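Local coordinates for Mlr3007 protein (Mesorhizobium loti, PDB 3QQM) that probably transfers the amino group of leucine, isoleucine or valine to 2-oxoglutarate, using pyridoxal 5'-phosphate as its cofactor, at residues Arg102-Arg107 with Asp138-Ala143. Numbering follows the deposited sequence.
Sequences RLARTR and DEVLLA. With EDO (1,2-ethanediol), chain B; EDO (1,2-ethanediol), chain T.
Arg102 and Leu103 run parallel to Val140 and Leu141, pairing strands 99-103 and 139-143 inside the mixed sheet of this class-IV aminotransferase; the chain between them includes helix 123-130, which covers one face, a beta-alpha-beta crossover. Just before strand 139-143, Asp138 OD1 takes a hydrogen bond of 2.6 Å from O1 of a 1,2-ethanediol molecule, while OD2 accepts the backbone N-H of Ile100. With an alanine in its place, the Ile100 amide would probably lose its carboxylate mate, leaving the backbone bond between the two residues as the link there. Glu139 offers its carbonyl O to Arg102 N in a weak bond of 3.4 Å. Its carboxylate turns back on its own strand, where OE1 receives Val140 N on the anti side, 29° out of plane, and is held further by Thr153, with OE2 bound by Thr155 and Ile154. At Val140, CG1 stands anti to the backbone N (chi1 178°) and presses against Ala104 CB, a tight 3.4 Å, on the face lined by helix 123-130. Leu141 makes the two straight backbone bonds, its N to Arg102 O at 2.9 Å (169° at the hydrogen) and its O from Ala104 N, also at 2.9 Å. Leu142 then lies beside Thr106, CD2 to CG2 at 4.1 Å, both pointing the same way, while Thr106 OG1 is engaged by Glu131 and His127. Finally, Ala143 O meets Arg107 CA in a C-H...O contact; Ala143 CB lies over one guanidinium face in one of two modelled Arg107 conformers, a doubtful placement. Chemically, the contact is held by backbone N-H...O bonds, with apolar side chains packed beside them, and the carboxylate of the buried Glu139 is satisfied by Val140 N on its own strand and, mostly, by residues 153-155.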
loop_
_atom_site.group_PDB
_atom_site.type_symbol
_atom_site.label_atom_id
_atom_site.label_comp_id
_atom_site.label_asym_id
_atom_site.label_seq_id
_atom_site.Cartn_x
_atom_site.Cartn_y
_atom_site.Cartn_z
ATOM N N ARG A 102 -10.310 9.659 -7.914
ATOM C CA ARG A 102 -10.245 10.160 -9.282
ATOM C C ARG A 102 -9.216 9.298 -10.042
ATOM O O ARG A 102 -8.318 8.686 -9.426
ATOM C CB ARG A 102 -9.806 11.624 -9.345
ATOM C CG ARG A 102 -10.622 12.587 -8.515
ATOM C CD ARG A 102 -11.983 12.789 -9.042
ATOM N NE ARG A 102 -11.946 13.584 -10.272
ATOM C CZ ARG A 102 -12.097 14.912 -10.325
ATOM N NH1 ARG A 102 -12.301 15.634 -9.219
ATOM N NH2 ARG A 102 -12.039 15.515 -11.495
ATOM N N LEU A 103 -9.332 9.280 -11.368
ATOM C CA LEU A 103 -8.432 8.519 -12.222
ATOM C C LEU A 103 -7.303 9.378 -12.753
ATOM O O LEU A 103 -7.530 10.440 -13.358
ATOM C CB LEU A 103 -9.190 7.956 -13.416
ATOM C CG LEU A 103 -8.405 7.145 -14.454
ATOM C CD1 LEU A 103 -7.878 5.849 -13.860
ATOM C CD2 LEU A 103 -9.309 6.866 -15.656
ATOM N N ALA A 104 -6.084 8.921 -12.529
ATOM C CA ALA A 104 -4.931 9.624 -13.031
ATOM C C ALA A 104 -4.743 9.277 -14.488
ATOM O O ALA A 104 -5.149 8.205 -14.922
ATOM C CB ALA A 104 -3.657 9.207 -12.267
ATOM N N ARG A 105 -4.142 10.194 -15.234
ATOM C CA ARG A 105 -3.816 9.947 -16.643
ATOM C C ARG A 105 -2.513 9.166 -16.636
ATOM O O ARG A 105 -2.200 8.463 -17.571
ATOM C CB ARG A 105 -3.657 11.236 -17.480
ATOM C CG ARG A 105 -2.415 12.048 -17.173
ATOM C CD ARG A 105 -2.176 13.150 -18.206
ATOM N NE ARG A 105 -3.219 14.171 -18.236
ATOM C CZ ARG A 105 -3.216 15.261 -17.468
ATOM N NH1 ARG A 105 -2.238 15.454 -16.579
ATOM N NH2 ARG A 105 -4.207 16.147 -17.568
ATOM N N THR A 106 -1.774 9.283 -15.535
ATOM C CA THR A 106 -0.520 8.563 -15.336
ATOM C C THR A 106 -0.827 7.074 -15.381
ATOM O O THR A 106 -1.612 6.600 -14.589
ATOM C CB THR A 106 0.057 8.828 -13.921
ATOM O OG1 THR A 106 0.290 10.225 -13.758
ATOM C CG2 THR A 106 1.357 8.047 -13.690
ATOM N N ARG A 107 -0.205 6.357 -16.304
ATOM C CA ARG A 107 -0.420 4.909 -16.436
ATOM C C ARG A 107 0.768 4.056 -15.967
ATOM O O ARG A 107 1.904 4.457 -16.057
ATOM C CB ARG A 107 -0.765 4.567 -17.879
ATOM C CG ARG A 107 -2.059 5.211 -18.338
ATOM C CD ARG A 107 -3.216 4.797 -17.426
ATOM N NE ARG A 107 -4.449 5.539 -17.689
ATOM C CZ ARG A 107 -5.376 5.136 -18.538
ATOM N NH1 ARG A 107 -5.211 3.997 -19.207
ATOM N NH2 ARG A 107 -6.463 5.870 -18.726
ATOM N N ASP A 138 -9.048 12.294 -2.442
ATOM C CA ASP A 138 -8.373 11.841 -1.236
ATOM C C ASP A 138 -7.372 10.773 -1.670
ATOM O O ASP A 138 -6.285 10.630 -1.065
ATOM C CB ASP A 138 -9.386 11.300 -0.256
ATOM C CG ASP A 138 -10.327 12.379 0.244
ATOM O OD1 ASP A 138 -9.846 13.263 1.011
ATOM O OD2 ASP A 138 -11.533 12.330 -0.101
ATOM N N GLU A 139 -7.714 10.068 -2.765
ATOM C CA GLU A 139 -6.845 9.044 -3.345
ATOM C C GLU A 139 -7.003 9.032 -4.865
ATOM O O GLU A 139 -8.073 9.268 -5.395
ATOM C CB GLU A 139 -7.138 7.668 -2.721
ATOM C CG GLU A 139 -6.379 6.446 -3.290
ATOM C CD GLU A 139 -4.845 6.543 -3.174
ATOM O OE1 GLU A 139 -4.267 7.559 -3.598
ATOM O OE2 GLU A 139 -4.212 5.540 -2.756
ATOM N N VAL A 140 -5.905 8.732 -5.548
ATOM C CA VAL A 140 -5.845 8.718 -6.981
ATOM C C VAL A 140 -5.578 7.317 -7.460
ATOM O O VAL A 140 -4.630 6.672 -7.000
ATOM C CB VAL A 140 -4.693 9.660 -7.452
ATOM C CG1 VAL A 140 -4.544 9.664 -8.975
ATOM C CG2 VAL A 140 -4.941 11.039 -6.944
ATOM N N LEU A 141 -6.396 6.838 -8.393
ATOM C CA LEU A 141 -6.205 5.518 -8.941
ATOM C C LEU A 141 -5.414 5.589 -10.243
ATOM O O LEU A 141 -5.470 6.593 -10.969
ATOM C CB LEU A 141 -7.543 4.827 -9.217
ATOM C CG LEU A 141 -8.562 4.710 -8.077
ATOM C CD1 LEU A 141 -9.770 3.863 -8.529
ATOM C CD2 LEU A 141 -7.912 4.120 -6.813
ATOM N N LEU A 142 -4.671 4.516 -10.519
ATOM C CA LEU A 142 -3.896 4.373 -11.737
ATOM C C LEU A 142 -4.322 3.090 -12.464
ATOM O O LEU A 142 -4.564 2.060 -11.831
ATOM C CB LEU A 142 -2.387 4.268 -11.441
ATOM C CG LEU A 142 -1.686 5.452 -10.770
ATOM C CD1 LEU A 142 -2.029 5.462 -9.292
ATOM C CD2 LEU A 142 -0.186 5.363 -10.949
ATOM N N ALA A 143 -4.384 3.167 -13.788
ATOM C CA ALA A 143 -4.705 2.028 -14.642
ATOM C C ALA A 143 -3.454 1.674 -15.443
ATOM O O ALA A 143 -2.521 2.421 -15.452
ATOM C CB ALA A 143 -5.875 2.354 -15.586
HETATM C C1 EDO B . -11.370 16.469 2.190
HETATM O O1 EDO B . -11.203 15.047 2.283
HETATM C C2 EDO B . -11.409 16.911 0.728
HETATM O O2 EDO B . -12.256 16.057 -0.064
HETATM C C1 EDO T . -1.859 10.239 -0.052
HETATM O O1 EDO T . -1.344 11.560 -0.234
HETATM C C2 EDO T . -3.342 10.213 -0.421
HETATM O O2 EDO T . -3.530 9.884 -1.796
#